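Local structure of oxidoreductase (Neisseria gonorrhoeae, 5UFA) at residues 158-163 with 189-194; 125-130 with 151-156; 116-121 with 256-261. The protein probably moves electrons between NADP(H) and ferredoxin through its bound FAD. All blocks are in the same frame, centred on the assembly; numbering follows the deposited sequence.

Contact 1 of 3, residues 158-163 with 189-194. With NAP (NADP nicotinamide-adenine-dinucleotide phosphate), chain E.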
# COMPACT_ATOMS: atom_id res chain seq x y z
N SER A 158 4.99 9.89 -9.78
CA SER A 158 5.28 10.85 -10.85
C SER A 158 6.72 10.74 -11.35
O SER A 158 6.96 10.86 -12.55
CB SER A 158 4.98 12.27 -10.39
OG SER A 158 3.58 12.45 -10.29
N PHE A 159 7.68 10.55 -10.45
CA PHE A 159 9.09 10.56 -10.84
C PHE A 159 9.82 9.39 -10.20
O PHE A 159 9.47 8.99 -9.08
CB PHE A 159 9.77 11.88 -10.45
CG PHE A 159 9.22 13.08 -11.17
CD1 PHE A 159 8.17 13.80 -10.64
CD2 PHE A 159 9.76 13.48 -12.39
CE1 PHE A 159 7.66 14.91 -11.30
CE2 PHE A 159 9.26 14.60 -13.06
CZ PHE A 159 8.21 15.31 -12.52
N PRO A 160 10.84 8.84 -10.87
CA PRO A 160 11.50 7.62 -10.37
C PRO A 160 12.14 7.76 -8.99
O PRO A 160 12.34 6.75 -8.30
CB PRO A 160 12.54 7.31 -11.45
CG PRO A 160 12.73 8.59 -12.20
CD PRO A 160 11.41 9.30 -12.15
N GLU A 161 12.54 8.98 -8.59
CA GLU A 161 13.07 9.19 -7.24
C GLU A 161 12.05 8.88 -6.16
O GLU A 161 12.43 8.76 -4.99
CB GLU A 161 13.55 10.62 -7.05
CG GLU A 161 14.76 10.96 -7.88
CD GLU A 161 14.38 11.41 -9.27
OE1 GLU A 161 15.29 11.86 -10.00
OE2 GLU A 161 13.19 11.26 -9.64
N GLU A 162 10.77 8.82 -6.50
CA GLU A 162 9.74 8.50 -5.53
C GLU A 162 9.51 7.00 -5.41
O GLU A 162 8.78 6.58 -4.50
CB GLU A 162 8.43 9.21 -5.91
CG GLU A 162 8.59 10.74 -6.05
CD GLU A 162 7.30 11.48 -6.44
OE1 GLU A 162 6.77 11.23 -7.56
OE2 GLU A 162 6.84 12.33 -5.63
N LEU A 163 10.13 6.19 -6.27
CA LEU A 163 10.04 4.73 -6.18
C LEU A 163 11.04 4.25 -5.14
O LEU A 163 12.04 3.60 -5.44
CB LEU A 163 10.31 4.09 -7.54
CG LEU A 163 9.43 4.39 -8.75
CD1 LEU A 163 10.12 3.94 -10.04
CD2 LEU A 163 8.10 3.66 -8.58
N PRO A 189 7.19 -0.74 -12.00
CA PRO A 189 7.06 0.68 -11.69
C PRO A 189 6.45 1.46 -12.85
O PRO A 189 6.75 1.21 -14.03
CB PRO A 189 8.50 1.12 -11.43
CG PRO A 189 9.32 0.18 -12.24
CD PRO A 189 8.59 -1.15 -12.18
N VAL A 190 5.59 2.40 -12.50
CA VAL A 190 4.98 3.35 -13.42
C VAL A 190 5.37 4.73 -12.94
O VAL A 190 5.08 5.10 -11.80
CB VAL A 190 3.45 3.21 -13.45
CG1 VAL A 190 2.83 4.26 -14.36
CG2 VAL A 190 3.02 1.79 -13.83
N THR A 191 6.05 5.48 -13.81
CA THR A 191 6.37 6.89 -13.55
C THR A 191 5.63 7.74 -14.58
O THR A 191 5.85 7.59 -15.78
CB THR A 191 7.88 7.15 -13.59
OG1 THR A 191 8.45 6.68 -14.81
CG2 THR A 191 8.57 6.48 -12.41
N THR A 192 4.75 8.61 -14.09
CA THR A 192 3.79 9.29 -14.96
C THR A 192 4.31 10.59 -15.57
O THR A 192 3.73 11.05 -16.57
CB THR A 192 2.52 9.59 -14.18
OG1 THR A 192 2.86 10.24 -12.95
CG2 THR A 192 1.81 8.27 -13.87
N ARG A 193 5.35 11.20 -14.99
CA ARG A 193 5.88 12.48 -15.46
C ARG A 193 7.34 12.45 -15.86
O ARG A 193 7.90 13.51 -16.15
CB ARG A 193 5.67 13.55 -14.40
CG ARG A 193 4.24 13.69 -14.08
CD ARG A 193 3.93 14.84 -13.17
NE ARG A 193 2.51 15.08 -13.25
CZ ARG A 193 1.82 15.78 -12.38
NH1 ARG A 193 2.39 16.20 -11.26
NH2 ARG A 193 0.53 15.96 -12.57
N ALA A 194 7.98 11.29 -15.86
CA ALA A 194 9.33 11.15 -16.40
C ALA A 194 9.56 9.69 -16.75
O ALA A 194 8.90 8.79 -16.21
CB ALA A 194 10.40 11.65 -15.43
PA NAP E . -0.50 11.63 -6.21
O1A NAP E . -1.71 10.84 -5.94
O2A NAP E . -0.85 13.07 -6.63
O5B NAP E . 0.39 10.94 -7.38
C5B NAP E . 0.85 9.58 -7.29
C4B NAP E . 0.50 8.91 -8.59
O4B NAP E . -0.94 8.84 -8.76
C3B NAP E . 1.03 9.59 -9.85
O3B NAP E . 1.49 8.58 -10.74
C2B NAP E . -0.23 10.23 -10.43
O2B NAP E . -0.21 10.52 -11.85
C1B NAP E . -1.24 9.15 -10.10
N9A NAP E . -2.62 9.60 -10.22
C8A NAP E . -3.16 10.76 -9.74
N7A NAP E . -4.44 10.92 -10.02
C5A NAP E . -4.75 9.79 -10.75
C6A NAP E . -5.94 9.37 -11.39
N6A NAP E . -7.07 10.08 -11.40
N1A NAP E . -5.91 8.21 -12.08
C2A NAP E . -4.76 7.52 -12.12
N3A NAP E . -3.59 7.81 -11.55
C4A NAP E . -3.65 8.96 -10.88
O3 NAP E . 0.37 11.64 -4.88
PN NAP E . 1.81 12.27 -4.57
O1N NAP E . 2.51 11.46 -3.55
O2N NAP E . 2.48 12.52 -5.86
O5D NAP E . 1.35 13.62 -3.87
C5D NAP E . 2.27 14.43 -3.09
C4D NAP E . 1.68 15.80 -2.88
O4D NAP E . 1.67 16.54 -4.13
C3D NAP E . 0.23 15.83 -2.38
O3D NAP E . 0.02 17.00 -1.60
C2D NAP E . -0.56 15.97 -3.68
O2D NAP E . -1.88 16.46 -3.48
C1D NAP E . 0.36 16.92 -4.45
N1N NAP E . 0.18 16.83 -5.96
C2N NAP E . 1.00 15.94 -6.56
C3N NAP E . 0.90 15.73 -7.92
C7N NAP E . 1.73 14.67 -8.58
O7N NAP E . 1.67 14.53 -9.79
N7N NAP E . 2.51 13.93 -7.81
C4N NAP E . -0.03 16.47 -8.65
C5N NAP E . -0.85 17.37 -8.00
C6N NAP E . -0.73 17.54 -6.64
P2B NAP E . 0.22 12.00 -12.36
O1X NAP E . 1.65 12.22 -11.99
O2X NAP E . -0.08 11.98 -13.86
O3X NAP E . -0.68 13.04 -11.68
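S158 and T192 bring their hydroxyls to one phosphate oxygen by different rotations: OG of S158 is anti to its carbonyl carbon (chi1 -72°), whereas OG1 of T192 stands between its own backbone N and carbonyl carbon (chi1 50°). They belong to the NADP pocket of the parallel-sheet nucleotide-binding domain, at the C-terminal ends of strands 150-157 and 184-191. T192 OG1 donates to O1X of the NADP 2'-phosphate at 2.5 Å and accepts from the ribose hydroxyl O3B at 3.1 Å, gripping phosphate and sugar together. S158 OG lies 2.6 Å from O1X, but its single proton could instead go to the nicotinamide oxygen O7N, whose placement is less sure. R193, extended from CG to NE, runs out to the phosphate, which its positive charge would be expected to stabilise; the guanidinium's exact place is doubtful, since the model crowds it against O7N. S156, R204 and N234 add further hydrogen bonds to the ligand.

Behind the phosphate, R193 N donates to a lone pair of S158 O in the carbonyl plane (2.9 Å), joining the two backbones. The F159 ring turns a face to R193, whose CB lies 4.0 Å from the ring centroid in a CH-pi contact, while A194 CB packs obliquely near CD2. F159 N is held by the E162 carboxylate, on the anti side of OE1. Farther in, L163 CD1 meets P189 CB at 3.5 Å, and T191 CG2 tucks against P160 N at 3.6 Å. The T191 hydroxyl faces its own segment, OG1 donating to A194 O at 2.6 Å.

Contact 2 of 3, residues 125-130 with 151-156. With NAP (NADP nicotinamide-adenine-dinucleotide phosphate), chain E.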
# COMPACT_ATOMS: atom_id res chain seq x y z
N MET A 125 -1.88 -6.13 -7.62
CA MET A 125 -2.07 -4.99 -6.72
C MET A 125 -1.70 -3.70 -7.45
O MET A 125 -0.58 -3.57 -7.96
CB MET A 125 -1.23 -5.18 -5.45
CG MET A 125 -1.59 -6.44 -4.66
SD MET A 125 -0.35 -6.95 -3.43
CE MET A 125 1.08 -7.30 -4.43
N LEU A 126 -2.63 -2.75 -7.51
CA LEU A 126 -2.46 -1.47 -8.21
C LEU A 126 -2.50 -0.33 -7.20
O LEU A 126 -3.50 -0.15 -6.48
CB LEU A 126 -3.55 -1.29 -9.26
CG LEU A 126 -3.74 -2.43 -10.27
CD1 LEU A 126 -5.07 -2.33 -10.97
CD2 LEU A 126 -2.61 -2.42 -11.30
N CYS A 127 -1.44 0.48 -7.17
CA CYS A 127 -1.36 1.57 -6.20
C CYS A 127 -0.69 2.81 -6.78
O CYS A 127 0.03 2.76 -7.80
CB CYS A 127 -0.62 1.10 -4.95
SG CYS A 127 0.95 0.34 -5.32
N THR A 128 -0.93 3.93 -6.11
CA THR A 128 -0.26 5.20 -6.39
C THR A 128 0.39 5.72 -5.13
O THR A 128 -0.17 5.57 -4.03
CB THR A 128 -1.24 6.27 -6.90
OG1 THR A 128 -2.08 6.69 -5.82
CG2 THR A 128 -2.08 5.75 -8.03
N GLY A 129 1.59 6.30 -5.28
CA GLY A 129 2.20 7.02 -4.18
C GLY A 129 2.35 6.15 -2.96
O GLY A 129 2.91 5.04 -3.03
N SER A 130 1.85 6.64 -1.82
CA SER A 130 1.98 5.93 -0.56
C SER A 130 1.01 4.76 -0.43
O SER A 130 1.16 3.94 0.48
CB SER A 130 1.76 6.89 0.61
OG SER A 130 0.56 7.62 0.44
N VAL A 151 1.97 -13.16 -8.19
CA VAL A 151 1.62 -12.00 -7.38
C VAL A 151 2.32 -10.81 -8.02
O VAL A 151 3.54 -10.83 -8.22
CB VAL A 151 2.02 -12.22 -5.91
CG1 VAL A 151 1.92 -10.96 -5.07
CG2 VAL A 151 1.12 -13.33 -5.31
N ASN A 152 1.55 -9.77 -8.36
CA ASN A 152 2.04 -8.66 -9.17
C ASN A 152 1.77 -7.34 -8.46
O ASN A 152 0.70 -7.14 -7.87
CB ASN A 152 1.37 -8.64 -10.55
CG ASN A 152 1.46 -9.98 -11.26
OD1 ASN A 152 2.38 -10.24 -12.03
ND2 ASN A 152 0.51 -10.85 -10.97
N LEU A 153 2.74 -6.44 -8.51
CA LEU A 153 2.60 -5.15 -7.85
C LEU A 153 2.98 -4.07 -8.85
O LEU A 153 4.13 -4.02 -9.30
CB LEU A 153 3.45 -5.06 -6.57
CG LEU A 153 3.51 -3.72 -5.80
CD1 LEU A 153 2.13 -3.21 -5.41
CD2 LEU A 153 4.34 -3.88 -4.54
N ILE A 154 1.99 -3.24 -9.21
CA ILE A 154 2.17 -2.09 -10.09
C ILE A 154 2.01 -0.82 -9.26
O ILE A 154 0.96 -0.58 -8.65
CB ILE A 154 1.19 -2.12 -11.28
CG1 ILE A 154 1.58 -3.24 -12.26
CG2 ILE A 154 1.15 -0.78 -11.98
CD1 ILE A 154 0.79 -4.48 -12.15
N HIS A 155 3.07 -0.01 -9.24
CA HIS A 155 3.20 1.17 -8.39
C HIS A 155 3.36 2.41 -9.25
O HIS A 155 4.34 2.52 -10.00
CB HIS A 155 4.42 1.02 -7.47
CG HIS A 155 4.53 2.10 -6.44
ND1 HIS A 155 5.74 2.52 -5.94
CD2 HIS A 155 3.58 2.84 -5.81
CE1 HIS A 155 5.53 3.47 -5.04
NE2 HIS A 155 4.22 3.68 -4.95
N SER A 156 2.43 3.36 -9.13
CA SER A 156 2.46 4.57 -9.95
C SER A 156 2.89 5.76 -9.11
O SER A 156 2.26 6.06 -8.08
CB SER A 156 1.09 4.85 -10.58
OG SER A 156 1.16 6.02 -11.40
PA NAP E . -0.50 11.63 -6.21
O1A NAP E . -1.71 10.84 -5.94
O2A NAP E . -0.85 13.07 -6.63
O5B NAP E . 0.39 10.94 -7.38
C5B NAP E . 0.85 9.58 -7.29
C4B NAP E . 0.50 8.91 -8.59
O4B NAP E . -0.94 8.84 -8.76
C3B NAP E . 1.03 9.59 -9.85
O3B NAP E . 1.49 8.58 -10.74
C2B NAP E . -0.23 10.23 -10.43
O2B NAP E . -0.21 10.52 -11.85
C1B NAP E . -1.24 9.15 -10.10
N9A NAP E . -2.62 9.60 -10.22
C8A NAP E . -3.16 10.76 -9.74
N7A NAP E . -4.44 10.92 -10.02
C5A NAP E . -4.75 9.79 -10.75
C6A NAP E . -5.94 9.37 -11.39
N6A NAP E . -7.07 10.08 -11.40
N1A NAP E . -5.91 8.21 -12.08
C2A NAP E . -4.76 7.52 -12.12
N3A NAP E . -3.59 7.81 -11.55
C4A NAP E . -3.65 8.96 -10.88
O3 NAP E . 0.37 11.64 -4.88
PN NAP E . 1.81 12.27 -4.57
O1N NAP E . 2.51 11.46 -3.55
O2N NAP E . 2.48 12.52 -5.86
O5D NAP E . 1.35 13.62 -3.87
C5D NAP E . 2.27 14.43 -3.09
C4D NAP E . 1.68 15.80 -2.88
O4D NAP E . 1.67 16.54 -4.13
C3D NAP E . 0.23 15.83 -2.38
O3D NAP E . 0.02 17.00 -1.60
C2D NAP E . -0.56 15.97 -3.68
O2D NAP E . -1.88 16.46 -3.48
C1D NAP E . 0.36 16.92 -4.45
N1N NAP E . 0.18 16.83 -5.96
C2N NAP E . 1.00 15.94 -6.56
C3N NAP E . 0.90 15.73 -7.92
C7N NAP E . 1.73 14.67 -8.58
O7N NAP E . 1.67 14.53 -9.79
N7N NAP E . 2.51 13.93 -7.81
C4N NAP E . -0.03 16.47 -8.65
C5N NAP E . -0.85 17.37 -8.00
C6N NAP E . -0.73 17.54 -6.64
P2B NAP E . 0.22 12.00 -12.36
O1X NAP E . 1.65 12.22 -11.99
O2X NAP E . -0.08 11.98 -13.86
O3X NAP E . -0.68 13.04 -11.68
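H155 reaches across to G129, two residues beyond its bridge partner C127. With CG anti to its backbone N (chi1 -173°), the imidazole swings toward strand 122-128, and NE2 donates to G129 O at 2.7 Å. The bond is well directed at both ends: the acceptor lies close to the ring plane, and the N-H meets a carbonyl lone pair. This holds the ring's rotation and ties it to the turn at G129, whose N bonds to S156 O. Beside the imidazole, C127 holds SG between its backbone N and carbonyl carbon (chi1 52°), from where the sulfur approaches the ring obliquely, 3.7 Å from H155 CD2, and also touches L153 CD1 at 3.7 Å. M125 continues this face: its chain bends at chi3 (-62°), folding CE over to V151 CG1 at 3.8 Å, and F135 and I138 of helix 133-138 cover it.

Parallel backbone bonds running from N152 O to G129 N pair the strands, which are joined by the beta-alpha-beta crossover of a Rossmann-like domain; helices 133-138 and 142-147 lie in the connection. G129 and S130 belong to the glycine-containing turn after strand 122-128, where S130 OG bonds to FAD N6A.

The other face of the sheet carries L126 and I154, lying side by side and pointing the same way, with L126 CD2 3.8 Å from I154 CB; I214 of helix 213-218 packs on both. At the strand ends this face turns polar. T128 sets CB 3.2 Å from the ribose oxygen O4B of NADP while its OG1 is bonded to N234 N, and S156 OG shares a hydrogen bond with ribose O3B at 2.7 Å.

Contact 3 of 3, residues 116-121 with 256-261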
# COMPACT_ATOMS: atom_id res chain seq x y z
N ARG A 116 -9.75 -13.08 1.40
CA ARG A 116 -11.20 -13.17 1.23
C ARG A 116 -11.57 -13.64 -0.17
O ARG A 116 -12.67 -14.15 -0.36
CB ARG A 116 -11.87 -11.83 1.52
CG ARG A 116 -11.65 -11.26 2.94
CD ARG A 116 -11.56 -9.72 2.87
NE ARG A 116 -12.79 -8.98 3.18
CZ ARG A 116 -13.29 -7.97 2.45
NH1 ARG A 116 -12.69 -7.57 1.33
NH2 ARG A 116 -14.42 -7.37 2.83
N PHE A 117 -10.66 -13.49 -1.14
CA PHE A 117 -10.90 -14.03 -2.48
C PHE A 117 -10.95 -15.55 -2.40
O PHE A 117 -10.01 -16.16 -1.88
CB PHE A 117 -9.80 -13.61 -3.45
CG PHE A 117 -9.91 -12.19 -3.98
CD1 PHE A 117 -11.09 -11.72 -4.53
CD2 PHE A 117 -8.81 -11.35 -3.95
CE1 PHE A 117 -11.18 -10.43 -5.01
CE2 PHE A 117 -8.88 -10.07 -4.46
CZ PHE A 117 -10.07 -9.60 -4.96
N PRO A 118 -12.01 -16.19 -2.88
CA PRO A 118 -12.05 -17.66 -2.85
C PRO A 118 -10.92 -18.30 -3.64
O PRO A 118 -10.21 -19.18 -3.12
CB PRO A 118 -13.41 -17.98 -3.48
CG PRO A 118 -14.24 -16.77 -3.17
CD PRO A 118 -13.31 -15.61 -3.27
N ASP A 119 -10.72 -17.85 -4.87
CA ASP A 119 -9.76 -18.43 -5.80
C ASP A 119 -9.13 -17.31 -6.63
O ASP A 119 -9.22 -16.12 -6.31
CB ASP A 119 -10.49 -19.44 -6.69
CG ASP A 119 -11.79 -18.89 -7.26
OD1 ASP A 119 -11.96 -17.65 -7.24
OD2 ASP A 119 -12.65 -19.69 -7.73
N GLY A 120 -8.48 -17.70 -7.73
CA GLY A 120 -7.82 -16.77 -8.59
C GLY A 120 -6.40 -17.23 -8.87
O GLY A 120 -5.69 -17.67 -7.97
N LYS A 121 -5.97 -17.09 -10.12
CA LYS A 121 -4.63 -17.53 -10.47
C LYS A 121 -3.60 -16.44 -10.21
O LYS A 121 -2.51 -16.72 -9.69
CB LYS A 121 -4.62 -17.96 -11.94
CG LYS A 121 -3.48 -18.90 -12.34
CD LYS A 121 -3.55 -19.30 -13.82
CE LYS A 121 -2.58 -18.47 -14.68
NZ LYS A 121 -3.18 -17.27 -15.36
N ARG A 256 -21.43 -10.94 -0.13
CA ARG A 256 -22.01 -12.17 -0.65
C ARG A 256 -21.59 -12.51 -2.07
O ARG A 256 -22.02 -13.55 -2.59
CB ARG A 256 -23.54 -12.10 -0.58
CG ARG A 256 -24.02 -11.69 0.79
CD ARG A 256 -25.50 -11.93 0.99
NE ARG A 256 -25.79 -12.11 2.41
CZ ARG A 256 -25.67 -13.28 3.05
NH1 ARG A 256 -25.28 -14.37 2.39
NH2 ARG A 256 -25.94 -13.36 4.34
N ILE A 257 -20.81 -11.67 -2.74
CA ILE A 257 -20.33 -11.90 -4.09
C ILE A 257 -18.81 -11.98 -4.06
O ILE A 257 -18.15 -11.01 -3.67
CB ILE A 257 -20.78 -10.78 -5.05
CG1 ILE A 257 -22.28 -10.48 -4.87
CG2 ILE A 257 -20.36 -11.11 -6.48
CD1 ILE A 257 -23.20 -11.39 -5.65
N PRO A 258 -18.19 -13.09 -4.49
CA PRO A 258 -16.72 -13.16 -4.43
C PRO A 258 -16.05 -12.04 -5.19
O PRO A 258 -15.16 -11.36 -4.65
CB PRO A 258 -16.41 -14.53 -5.05
CG PRO A 258 -17.66 -15.32 -4.89
CD PRO A 258 -18.78 -14.33 -5.02
N GLY A 259 -16.49 -11.78 -6.42
CA GLY A 259 -15.97 -10.66 -7.18
C GLY A 259 -14.48 -10.71 -7.45
O GLY A 259 -13.81 -11.66 -7.04
N GLN A 260 -13.94 -9.68 -8.11
CA GLN A 260 -12.53 -9.70 -8.48
C GLN A 260 -11.82 -8.40 -8.12
O GLN A 260 -10.67 -8.21 -8.53
CB GLN A 260 -12.35 -9.97 -9.98
CG GLN A 260 -13.02 -11.23 -10.52
CD GLN A 260 -14.51 -11.04 -10.84
OE1 GLN A 260 -14.91 -10.02 -11.38
NE2 GLN A 260 -15.31 -12.00 -10.45
N ILE A 261 -12.47 -7.49 -7.39
CA ILE A 261 -11.93 -6.17 -7.09
C ILE A 261 -12.10 -5.89 -5.60
O ILE A 261 -13.19 -6.08 -5.04
CB ILE A 261 -12.61 -5.06 -7.93
CG1 ILE A 261 -12.60 -5.39 -9.42
CG2 ILE A 261 -11.92 -3.71 -7.75
CD1 ILE A 261 -13.43 -4.41 -10.25
O HOH W 1 -12.40 -14.47 -6.24
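P258 starts the contact by laying its ring across that of P118 at about a right angle, CB 3.6 Å from P118 CG. This is an apolar touch at the surface. The carbonyl of P258 turns toward F117, its O 4.1 Å from CD1 and near the plane of the ring, at the edge; that oxygen also accepts from H253 ND1.

G259 takes a positive phi, and its carbonyl comes to the aromatic ring, O lying 3.5 Å from F117 CE1 in an oblique approach. A water donates to G259 O at 3.2 Å and, more weakly, to D119 OD1 at 3.4 Å, bridging the segments where no direct hydrogen bond joins them. The same D119 oxygen forms a salt bridge with R228.

Q260 presents backbone rather than side chain: its C lies 3.8 Å from F117 CE1, while CB points away; its side chain packs on Y250 and R228, and OE1 accepts a weak bond from A251 N. Backbone bonds to F229 and A251 hold it in place. I261 then brings its N to the ring edge, 4.0 Å from F117 CE1; its CB points away, and the side chain packs on F242 and L245 of helix 235-247.

F117 can serve this run of peptide groups because its CG lies anti to its carbonyl carbon (chi1 -78°), carrying the ring inward, where R228, M230 and M262 also touch it. The arrangement is that of two loops entering strands 122-128 and 261-265 of a Rossmann-like parallel sheet, packed together at the N-terminal ends of the strands, across strand 227-233.

Contact 2 is the buried core, a parallel strand pair held by backbone bonds; contacts 1 and 3 are partly buried loop contacts. Contacts 1 and 2 share one sheet and one ligand: strands 150-157 and 184-191 are neighbours, V190 N probably bonds to H155 O, and T192 CG2 packs on S156 OG beside the NADP ribose. There hydroxyls and an arginine supply the chemistry of an anion pocket, giving way inward to apolar side chains. Contact 3 meets no bound NADP and relies on proline and aromatic packing and one water bridge; its centre lies about 31 Å from that of contact 1. Its segment 116-121 leads directly toward the strand of contact 2.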